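Local coordinates for protein aminopeptidase C (Lactobacillus rhamnosus, PDB 4K7C) that probably removes amino acids from the N termini of peptides as a hexameric, papain-like cysteine aminopeptidase of the bleomycin hydrolase type, at residues F101-K104 / F105-N109; M160-T163 / Y164-K168; D91-L94 / S95-Y98; G140-D143 / M144-L148. All coordinates share one frame; numbering follows the deposited sequence.

Contact 1: residues F101-K104 / F105-N109; sequences FWDK and FEKSN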
loop_
_atom_site.group_PDB
_atom_site.type_symbol
_atom_site.label_atom_id
_atom_site.label_comp_id
_atom_site.label_asym_id
_atom_site.label_seq_id
_atom_site.Cartn_x
_atom_site.Cartn_y
_atom_site.Cartn_z
ATOM N N PHE A 101 1.366 -31.723 -13.307
ATOM C CA PHE A 101 0.431 -32.808 -12.997
ATOM C C PHE A 101 1.066 -34.228 -13.162
ATOM O O PHE A 101 1.049 -35.018 -12.253
ATOM C CB PHE A 101 -0.885 -32.630 -13.837
ATOM C CG PHE A 101 -1.960 -33.692 -13.516
ATOM C CD1 PHE A 101 -3.077 -33.425 -12.753
ATOM C CD2 PHE A 101 -1.786 -34.986 -13.976
ATOM C CE1 PHE A 101 -4.019 -34.424 -12.507
ATOM C CE2 PHE A 101 -2.697 -35.979 -13.698
ATOM C CZ PHE A 101 -3.780 -35.718 -12.920
ATOM N N TRP A 102 1.582 -34.507 -14.371
ATOM C CA TRP A 102 2.112 -35.801 -14.752
ATOM C C TRP A 102 3.395 -36.107 -13.993
ATOM O O TRP A 102 3.595 -37.231 -13.542
ATOM C CB TRP A 102 2.318 -35.847 -16.230
ATOM C CG TRP A 102 1.018 -35.833 -16.975
ATOM C CD1 TRP A 102 0.610 -34.942 -17.927
ATOM C CD2 TRP A 102 -0.048 -36.776 -16.833
ATOM N NE1 TRP A 102 -0.642 -35.288 -18.386
ATOM C CE2 TRP A 102 -1.062 -36.404 -17.730
ATOM C CE3 TRP A 102 -0.239 -37.898 -16.047
ATOM C CZ2 TRP A 102 -2.295 -37.148 -17.873
ATOM C CZ3 TRP A 102 -1.453 -38.616 -16.145
ATOM C CH2 TRP A 102 -2.466 -38.234 -17.036
ATOM N N ASP A 103 4.177 -35.075 -13.702
ATOM C CA ASP A 103 5.350 -35.244 -12.893
ATOM C C ASP A 103 5.005 -35.765 -11.479
ATOM O O ASP A 103 5.534 -36.802 -10.952
ATOM C CB ASP A 103 6.165 -33.952 -12.809
ATOM C CG ASP A 103 7.447 -34.142 -12.040
ATOM O OD1 ASP A 103 8.244 -35.021 -12.453
ATOM O OD2 ASP A 103 7.666 -33.381 -10.999
ATOM N N LYS A 104 4.138 -35.081 -10.771
ATOM C CA LYS A 104 3.658 -35.525 -9.475
ATOM C C LYS A 104 3.026 -36.885 -9.441
ATOM O O LYS A 104 3.209 -37.653 -8.540
ATOM C CB LYS A 104 2.663 -34.506 -8.917
ATOM C CG LYS A 104 3.221 -33.158 -8.533
ATOM C CD LYS A 104 3.092 -32.904 -7.067
ATOM C CE LYS A 104 3.823 -31.649 -6.530
ATOM N NZ LYS A 104 5.296 -31.639 -6.670
ATOM N N PHE A 105 2.192 -37.173 -10.436
ATOM C CA PHE A 105 1.547 -38.450 -10.457
ATOM C C PHE A 105 2.569 -39.583 -10.718
ATOM O O PHE A 105 2.564 -40.593 -10.003
ATOM C CB PHE A 105 0.417 -38.447 -11.473
ATOM C CG PHE A 105 -0.470 -39.653 -11.347
ATOM C CD1 PHE A 105 -1.048 -39.969 -10.116
ATOM C CD2 PHE A 105 -0.741 -40.434 -12.440
ATOM C CE1 PHE A 105 -1.808 -41.088 -9.940
ATOM C CE2 PHE A 105 -1.566 -41.564 -12.248
ATOM C CZ PHE A 105 -2.125 -41.849 -11.019
ATOM N N GLU A 106 3.451 -39.387 -11.680
ATOM C CA GLU A 106 4.510 -40.391 -12.025
ATOM C C GLU A 106 5.439 -40.517 -10.852
ATOM O O GLU A 106 5.743 -41.612 -10.440
ATOM C CB GLU A 106 5.265 -39.993 -13.278
ATOM C CG GLU A 106 4.425 -40.180 -14.540
ATOM C CD GLU A 106 4.307 -41.663 -15.029
ATOM O OE1 GLU A 106 4.986 -42.603 -14.516
ATOM O OE2 GLU A 106 3.463 -41.865 -15.964
ATOM N N LYS A 107 5.791 -39.394 -10.213
ATOM C CA LYS A 107 6.640 -39.500 -8.990
ATOM C C LYS A 107 6.002 -40.305 -7.837
ATOM O O LYS A 107 6.732 -40.908 -7.100
ATOM C CB LYS A 107 7.082 -38.119 -8.522
ATOM C CG LYS A 107 8.143 -37.466 -9.352
ATOM C CD LYS A 107 8.425 -36.011 -8.886
ATOM C CE LYS A 107 9.681 -35.516 -9.512
ATOM N NZ LYS A 107 9.686 -34.018 -9.472
ATOM N N SER A 108 4.672 -40.257 -7.678
ATOM C CA SER A 108 3.926 -41.028 -6.679
ATOM C C SER A 108 4.158 -42.551 -6.888
ATOM O O SER A 108 4.670 -43.249 -6.001
ATOM C CB SER A 108 2.421 -40.602 -6.661
ATOM O OG SER A 108 2.201 -39.180 -6.381
ATOM N N ASN A 109 3.991 -42.993 -8.124
ATOM C CA ASN A 109 4.304 -44.351 -8.553
ATOM C C ASN A 109 5.792 -44.719 -8.431
ATOM O O ASN A 109 6.126 -45.818 -7.921
ATOM C CB ASN A 109 3.887 -44.524 -10.011
ATOM C CG ASN A 109 3.959 -45.980 -10.455
ATOM O OD1 ASN A 109 3.271 -46.813 -9.839
ATOM N ND2 ASN A 109 4.719 -46.262 -11.457
#
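Lys107 reaches back one turn to Asp103 inside helix 96-117, an i to i+4 salt bridge of an alpha helix. The lysine can be followed outward. Its CB and CG lie against Asp103 O, with CG 3.1 Å from that oxygen. CD passes on to the carboxylate and sits 3.5 Å from Asp103 OD2. CE stands 3.3 Å from each of the two oxygens Asp103 OD1 and Asp103 OD2. NZ then closes the bridge at 2.6 Å from Asp103 OD2, on its syn lone pair. Asp103 meets it because its CG is turned anti to the backbone N (chi1 -176°) and lies beside the carbonyl carbon. Both charges have other partners. Asn284 ND2 bonds Asp103 OD1, and Lys107 NZ also bonds the carbonyls of Gln137 and Gly139, so three acceptors hold the ammonium group. On another side of the helix, the CZ3 edge of the Trp102 ring lies 4.2 Å from Phe105 CD2. Leu10 of the second subunit packs on both side chains. Lys104 O accepts two bonds from Ser108, one turn further along: N at 3.1 Å and OG at 2.8 Å come from opposite faces of the carbonyl plane.

Contact 2: residues M160-T163 / Y164-K168; sequences MPET and YSSSK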
loop_
_atom_site.group_PDB
_atom_site.type_symbol
_atom_site.label_atom_id
_atom_site.label_comp_id
_atom_site.label_asym_id
_atom_site.label_seq_id
_atom_site.Cartn_x
_atom_site.Cartn_y
_atom_site.Cartn_z
HETATM N N MSE A 160 -4.438 -25.698 -20.325
HETATM C CA MSE A 160 -4.354 -26.184 -18.955
HETATM C C MSE A 160 -3.729 -25.060 -18.083
HETATM O O MSE A 160 -2.508 -25.051 -17.842
HETATM C CB MSE A 160 -3.573 -27.449 -18.705
HETATM C CG MSE A 160 -4.029 -27.925 -17.377
HETATM SE SE MSE A 160 -3.224 -29.689 -16.942
HETATM C CE MSE A 160 -4.178 -30.130 -15.310
ATOM N N PRO A 161 -4.559 -24.092 -17.723
ATOM C CA PRO A 161 -4.106 -22.947 -16.948
ATOM C C PRO A 161 -3.633 -23.305 -15.540
ATOM O O PRO A 161 -3.931 -24.419 -14.970
ATOM C CB PRO A 161 -5.358 -22.051 -16.850
ATOM C CG PRO A 161 -6.365 -22.569 -17.776
ATOM C CD PRO A 161 -5.995 -24.021 -18.016
ATOM N N GLU A 162 -2.934 -22.364 -14.945
ATOM C CA GLU A 162 -2.600 -22.461 -13.542
ATOM C C GLU A 162 -3.840 -22.535 -12.618
ATOM O O GLU A 162 -4.924 -21.982 -12.877
ATOM C CB GLU A 162 -1.676 -21.260 -13.092
ATOM C CG GLU A 162 -0.381 -21.223 -13.882
ATOM C CD GLU A 162 0.569 -22.286 -13.378
ATOM O OE1 GLU A 162 0.813 -22.280 -12.144
ATOM O OE2 GLU A 162 1.053 -23.098 -14.221
ATOM N N THR A 163 -3.614 -23.164 -11.492
ATOM C CA THR A 163 -4.527 -23.188 -10.366
ATOM C C THR A 163 -3.816 -22.600 -9.112
ATOM O O THR A 163 -2.685 -22.148 -9.180
ATOM C CB THR A 163 -4.964 -24.595 -10.046
ATOM O OG1 THR A 163 -3.839 -25.303 -9.544
ATOM C CG2 THR A 163 -5.605 -25.345 -11.318
ATOM N N TYR A 164 -4.545 -22.532 -8.025
ATOM C CA TYR A 164 -3.982 -22.124 -6.718
ATOM C C TYR A 164 -2.747 -22.905 -6.424
ATOM O O TYR A 164 -1.750 -22.320 -6.128
ATOM C CB TYR A 164 -5.026 -22.191 -5.582
ATOM C CG TYR A 164 -4.509 -21.715 -4.264
ATOM C CD1 TYR A 164 -4.855 -20.478 -3.745
ATOM C CD2 TYR A 164 -3.674 -22.532 -3.510
ATOM C CE1 TYR A 164 -4.277 -20.041 -2.536
ATOM C CE2 TYR A 164 -3.193 -22.127 -2.294
ATOM C CZ TYR A 164 -3.536 -20.894 -1.814
ATOM O OH TYR A 164 -3.054 -20.494 -0.592
ATOM N N SER A 165 -2.806 -24.239 -6.482
ATOM C CA SER A 165 -1.746 -25.085 -5.991
ATOM C C SER A 165 -0.570 -25.102 -6.968
ATOM O O SER A 165 0.531 -25.302 -6.571
ATOM C CB SER A 165 -2.234 -26.489 -5.756
ATOM O OG SER A 165 -3.144 -26.555 -4.730
ATOM N N SER A 166 -0.843 -24.944 -8.252
ATOM C CA SER A 166 0.264 -25.035 -9.212
ATOM C C SER A 166 1.200 -23.862 -9.040
ATOM O O SER A 166 2.394 -24.005 -9.255
ATOM C CB SER A 166 -0.199 -25.096 -10.687
ATOM O OG SER A 166 -0.963 -23.989 -11.137
ATOM N N SER A 167 0.652 -22.713 -8.660
ATOM C CA SER A 167 1.400 -21.496 -8.465
ATOM C C SER A 167 1.758 -21.240 -6.945
ATOM O O SER A 167 2.468 -20.267 -6.600
ATOM C CB SER A 167 0.652 -20.330 -9.149
ATOM O OG SER A 167 1.016 -20.193 -10.546
ATOM N N LYS A 168 1.354 -22.150 -6.049
ATOM C CA LYS A 168 1.656 -22.113 -4.623
ATOM C C LYS A 168 1.523 -23.531 -4.097
ATOM O O LYS A 168 0.455 -23.911 -3.600
ATOM C CB LYS A 168 0.714 -21.164 -3.913
ATOM C CG LYS A 168 0.966 -20.814 -2.471
ATOM C CD LYS A 168 0.199 -19.509 -2.166
ATOM C CE LYS A 168 0.081 -19.258 -0.673
ATOM N NZ LYS A 168 1.156 -19.906 0.129
#
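Glu162 and the hydroxyls of Ser166 and Ser167 meet at one carboxylate oxygen, in a compact turn between helices 142-152 and 170-192. Both serines donate to Glu162 OE1, from opposite faces of its plane. Ser167 OG stands 2.6 Å from OE1, on the anti side and 27° out of the carboxylate plane. Ser166 OG, 2.7 Å from the same OE1, comes from above that plane, 76° out of it. The glutamate folds over to reach them, with its chain bent at chi2 (-77°). Ser166 OG has a second role. It accepts from Thr163 N at 2.8 Å, in a fairly straight bond. A torsion that sets OG between its own backbone N and carbonyl carbon brings it near both partners; its hydrogen goes to the glutamate and a lone pair to Thr163 N. A return bond runs the other way: Ser166 N donates to Thr163 OG1 at 3.3 Å. The two reciprocal bonds resemble a capping box, but no regular helix follows: residues 164-166 have only helical backbone angles. Thr163 OG1 is also bonded to the carbonyl of Thr218, on helix 197-219. Close by, Thr163 packs on Met31 of the second subunit and Pro161 on Val46 of the third, which places the turn near subunit interfaces. Arg69 NH2 forms a salt bridge with Glu162 OE1. With two hydroxyl donors and a guanidinium group at this oxygen, the negative charge of the carboxylate is probably well stabilised, and the glutamate is probably ionised.

Contact 3: residues D91-L94 / S95-Y98; sequences DFEL and SQNY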
loop_
_atom_site.group_PDB
_atom_site.type_symbol
_atom_site.label_atom_id
_atom_site.label_comp_id
_atom_site.label_asym_id
_atom_site.label_seq_id
_atom_site.Cartn_x
_atom_site.Cartn_y
_atom_site.Cartn_z
ATOM N N ASP A 91 5.541 -14.362 -27.626
ATOM C CA ASP A 91 5.274 -14.620 -26.193
ATOM C C ASP A 91 4.417 -15.857 -25.877
ATOM O O ASP A 91 3.842 -16.026 -24.753
ATOM C CB ASP A 91 4.664 -13.390 -25.530
ATOM C CG ASP A 91 5.630 -12.181 -25.539
ATOM O OD1 ASP A 91 6.850 -12.319 -25.786
ATOM O OD2 ASP A 91 5.086 -11.050 -25.366
ATOM N N PHE A 92 4.289 -16.720 -26.860
ATOM C CA PHE A 92 3.462 -17.918 -26.663
ATOM C C PHE A 92 3.985 -18.728 -25.458
ATOM O O PHE A 92 5.218 -18.793 -25.224
ATOM C CB PHE A 92 3.539 -18.808 -27.878
ATOM C CG PHE A 92 2.734 -20.078 -27.704
ATOM C CD1 PHE A 92 1.348 -20.059 -27.733
ATOM C CD2 PHE A 92 3.388 -21.277 -27.481
ATOM C CE1 PHE A 92 0.602 -21.246 -27.585
ATOM C CE2 PHE A 92 2.636 -22.450 -27.346
ATOM C CZ PHE A 92 1.264 -22.420 -27.342
ATOM N N GLU A 93 3.077 -19.250 -24.629
ATOM C CA GLU A 93 3.500 -20.104 -23.515
ATOM C C GLU A 93 2.832 -21.501 -23.545
ATOM O O GLU A 93 1.681 -21.619 -23.896
ATOM C CB GLU A 93 3.162 -19.512 -22.136
ATOM C CG GLU A 93 4.138 -18.655 -21.409
ATOM C CD GLU A 93 3.611 -18.267 -20.003
ATOM O OE1 GLU A 93 2.645 -17.490 -19.980
ATOM O OE2 GLU A 93 4.051 -18.838 -18.951
ATOM N N LEU A 94 3.624 -22.508 -23.175
ATOM C CA LEU A 94 3.121 -23.854 -22.929
ATOM C C LEU A 94 2.698 -23.991 -21.491
ATOM O O LEU A 94 3.247 -23.251 -20.602
ATOM C CB LEU A 94 4.209 -24.870 -23.270
ATOM C CG LEU A 94 4.666 -24.870 -24.739
ATOM C CD1 LEU A 94 6.073 -25.493 -25.010
ATOM C CD2 LEU A 94 3.579 -25.507 -25.620
ATOM N N SER A 95 1.827 -24.966 -21.220
ATOM C CA SER A 95 1.323 -25.192 -19.882
ATOM C C SER A 95 2.362 -25.854 -18.971
ATOM O O SER A 95 2.637 -27.032 -19.075
ATOM C CB SER A 95 0.087 -26.064 -19.919
ATOM O OG SER A 95 -0.435 -26.348 -18.695
ATOM N N GLN A 96 2.851 -25.081 -18.006
ATOM C CA GLN A 96 3.675 -25.705 -16.940
ATOM C C GLN A 96 2.894 -26.517 -15.925
ATOM O O GLN A 96 3.479 -27.319 -15.263
ATOM C CB GLN A 96 4.507 -24.614 -16.245
ATOM C CG GLN A 96 5.185 -23.689 -17.217
ATOM C CD GLN A 96 4.427 -22.463 -17.545
ATOM O OE1 GLN A 96 3.227 -22.324 -17.249
ATOM N NE2 GLN A 96 5.103 -21.548 -18.300
ATOM N N ASN A 97 1.579 -26.302 -15.798
ATOM C CA ASN A 97 0.747 -27.063 -14.934
ATOM C C ASN A 97 0.606 -28.513 -15.521
ATOM O O ASN A 97 0.606 -29.449 -14.751
ATOM C CB ASN A 97 -0.572 -26.438 -14.748
ATOM C CG ASN A 97 -1.358 -27.065 -13.624
ATOM O OD1 ASN A 97 -0.791 -27.733 -12.726
ATOM N ND2 ASN A 97 -2.627 -26.809 -13.596
ATOM N N TYR A 98 0.521 -28.627 -16.838
ATOM C CA TYR A 98 0.405 -29.920 -17.535
ATOM C C TYR A 98 1.550 -30.842 -17.132
ATOM O O TYR A 98 1.295 -31.959 -16.686
ATOM C CB TYR A 98 0.263 -29.737 -19.071
ATOM C CG TYR A 98 -0.083 -31.023 -19.802
ATOM C CD1 TYR A 98 -1.383 -31.540 -19.848
ATOM C CD2 TYR A 98 0.920 -31.746 -20.400
ATOM C CE1 TYR A 98 -1.662 -32.732 -20.528
ATOM C CE2 TYR A 98 0.649 -32.975 -21.024
ATOM C CZ TYR A 98 -0.637 -33.406 -21.124
ATOM O OH TYR A 98 -0.912 -34.626 -21.820
#
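Glu93 OE2 accepts a bond from Gln96 NE2 at 3.0 Å, joining the loop after helix 70-87 to the first turn of helix 96-117. The bond is nearly straight, at 164°. The donor meets OE2 on the anti side, tilted from the carboxylate plane, and OE2 lies in the amide plane of Gln96. The two side chains cross at about a right angle, and their carboxylate and amide planes stand 54° apart. Gln96 bends at chi2 (93°), which carries its amide back over the loop. There its CD lies 3.4 Å from Leu94 O. The next shell holds both groups in place. Lys157 NZ bonds Gln96 OE1, the other end of the same amide, and forms a long, weak ion pair with Glu93 OE2. Between the two residues, Ser95 is the N-cap of the helix. Its OG accepts from Tyr98 N at 3.1 Å and is also bonded to the carbonyl of Met160. Leu94 packs against Met79 and Phe248. The amide of Gln96 thus gives its N-H to an acid and offers its oxygen to a lysine. This probably holds the amide this way round, and the nearby lysine would probably help to stabilise the negative charge of Glu93.

Contact 4: residues G140-D143 / M144-L148; sequences GQWD and MLSAL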
loop_
_atom_site.group_PDB
_atom_site.type_symbol
_atom_site.label_atom_id
_atom_site.label_comp_id
_atom_site.label_asym_id
_atom_site.label_seq_id
_atom_site.Cartn_x
_atom_site.Cartn_y
_atom_site.Cartn_z
ATOM N N GLY A 140 13.331 -31.195 -10.626
ATOM C CA GLY A 140 13.744 -32.284 -11.486
ATOM C C GLY A 140 14.985 -32.004 -12.308
ATOM O O GLY A 140 15.799 -31.108 -12.006
ATOM N N GLN A 141 15.193 -32.847 -13.318
ATOM C CA GLN A 141 16.292 -32.712 -14.239
ATOM C C GLN A 141 15.758 -32.906 -15.672
ATOM O O GLN A 141 14.638 -33.422 -15.871
ATOM C CB GLN A 141 17.391 -33.749 -13.862
ATOM C CG GLN A 141 17.797 -33.725 -12.403
ATOM C CD GLN A 141 19.160 -34.344 -12.106
ATOM O OE1 GLN A 141 19.928 -34.659 -13.012
ATOM N NE2 GLN A 141 19.475 -34.488 -10.842
ATOM N N TRP A 142 16.563 -32.499 -16.654
ATOM C CA TRP A 142 16.186 -32.458 -18.065
ATOM C C TRP A 142 15.606 -33.805 -18.554
ATOM O O TRP A 142 14.544 -33.831 -19.145
ATOM C CB TRP A 142 17.397 -32.091 -18.937
ATOM C CG TRP A 142 17.046 -32.243 -20.377
ATOM C CD1 TRP A 142 17.194 -33.371 -21.154
ATOM C CD2 TRP A 142 16.386 -31.281 -21.220
ATOM N NE1 TRP A 142 16.675 -33.163 -22.401
ATOM C CE2 TRP A 142 16.187 -31.889 -22.480
ATOM C CE3 TRP A 142 15.974 -29.964 -21.046
ATOM C CZ2 TRP A 142 15.583 -31.204 -23.562
ATOM C CZ3 TRP A 142 15.423 -29.283 -22.122
ATOM C CH2 TRP A 142 15.196 -29.914 -23.363
ATOM N N ASP A 143 16.251 -34.914 -18.222
ATOM C CA ASP A 143 15.831 -36.219 -18.763
ATOM C C ASP A 143 14.473 -36.632 -18.199
ATOM O O ASP A 143 13.705 -37.319 -18.875
ATOM C CB ASP A 143 16.879 -37.278 -18.450
ATOM C CG ASP A 143 18.240 -37.022 -19.136
ATOM O OD1 ASP A 143 18.303 -36.572 -20.304
ATOM O OD2 ASP A 143 19.279 -37.267 -18.448
HETATM N N MSE A 144 14.188 -36.204 -16.969
HETATM C CA MSE A 144 12.843 -36.389 -16.378
HETATM C C MSE A 144 11.784 -35.555 -17.044
HETATM O O MSE A 144 10.640 -35.979 -17.190
HETATM C CB MSE A 144 12.949 -36.047 -14.877
HETATM C CG MSE A 144 13.744 -37.110 -14.141
HETATM SE SE MSE A 144 14.345 -36.467 -12.366
HETATM C CE MSE A 144 12.632 -36.232 -11.440
ATOM N N LEU A 145 12.114 -34.358 -17.536
ATOM C CA LEU A 145 11.105 -33.590 -18.250
ATOM C C LEU A 145 10.864 -34.255 -19.617
ATOM O O LEU A 145 9.702 -34.395 -20.065
ATOM C CB LEU A 145 11.627 -32.168 -18.424
ATOM C CG LEU A 145 10.669 -31.067 -18.893
ATOM C CD1 LEU A 145 10.494 -31.096 -20.404
ATOM C CD2 LEU A 145 9.365 -31.191 -18.116
ATOM N N SER A 146 11.940 -34.628 -20.314
ATOM C CA SER A 146 11.775 -35.396 -21.547
ATOM C C SER A 146 10.908 -36.612 -21.401
ATOM O O SER A 146 10.022 -36.839 -22.249
ATOM C CB SER A 146 13.122 -35.796 -22.147
ATOM O OG SER A 146 13.639 -34.657 -22.659
ATOM N N ALA A 147 11.138 -37.389 -20.352
ATOM C CA ALA A 147 10.360 -38.569 -20.107
ATOM C C ALA A 147 8.874 -38.230 -20.083
ATOM O O ALA A 147 8.039 -38.980 -20.620
ATOM C CB ALA A 147 10.734 -39.236 -18.803
ATOM N N LEU A 148 8.534 -37.098 -19.432
ATOM C CA LEU A 148 7.161 -36.672 -19.361
ATOM C C LEU A 148 6.594 -36.292 -20.694
ATOM O O LEU A 148 5.486 -36.709 -21.000
ATOM C CB LEU A 148 6.973 -35.486 -18.366
ATOM C CG LEU A 148 7.257 -35.869 -16.913
ATOM C CD1 LEU A 148 7.447 -34.604 -16.088
ATOM C CD2 LEU A 148 6.139 -36.710 -16.340
HETATM O O HOH W 1 15.892 -35.460 -23.984
#
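Met144, deposited as selenomethionine, folds back on Gly140 and Gln141 where helix 142-152 begins. This is the tightly packed part of the contact. Met144 CB lies 3.3 Å from Gln141 O, and Met144 SE is 3.8 Å from Gln141 N. The chain bends at chi3 (65°), and this turns Met144 CE to the CA of Gly140, at 4.1 Å. The Met144 side chain also packs on Trp71 and Lys107, from helices 70-87 and 96-117.

The other part is looser and holds a water. The Trp142 ring and Ser146 OG lie one turn apart. Trp142 NE1 is 3.4 Å from Ser146 OG, but the angle is too poor for a hydrogen bond. A water joins them instead: it accepts from Trp142 NE1 at 2.9 Å and bonds Ser146 OG at 2.7 Å. The water satisfies the indole NH. Trp142 also meets Trp316 edge-to-face and touches Val412, so its ring packs against the beta-sheet region.

The backbone is more regular. Ser146 N bonds Trp142 O at 3.0 Å and 173°, while Leu145 N reaches Gln141 O at a less direct 144°. Asp143 OD2 is bonded to Arg292 N, beyond the helix. Gln141 stands at the N-cap position, and the whole is the N-terminal start, about two turns, of a buried alpha helix packed between other helices and the strands of the papain-like fold.

How the contacts relate
The four contacts are local and follow one another along the chain, so none encloses or crosses another. Contact 3 comes first and opens helix 96-117 from the loop after helix 70-87. Contact 1 continues on the same helix. Contact 4 begins helix 142-152, and contact 2 shapes the turn before helix 170-192. Three-dimensional packing brings distant parts together. Contact 4 touches contact 1 through Leu148 and Met144; Leu148 CD1 lies 3.6 Å from Asp103 CB. Contact 2 returns to the start of helix 96-117, where Pro161 O probably bonds Asn97 ND2. Contacts 1 and 2 both also reach the second subunit.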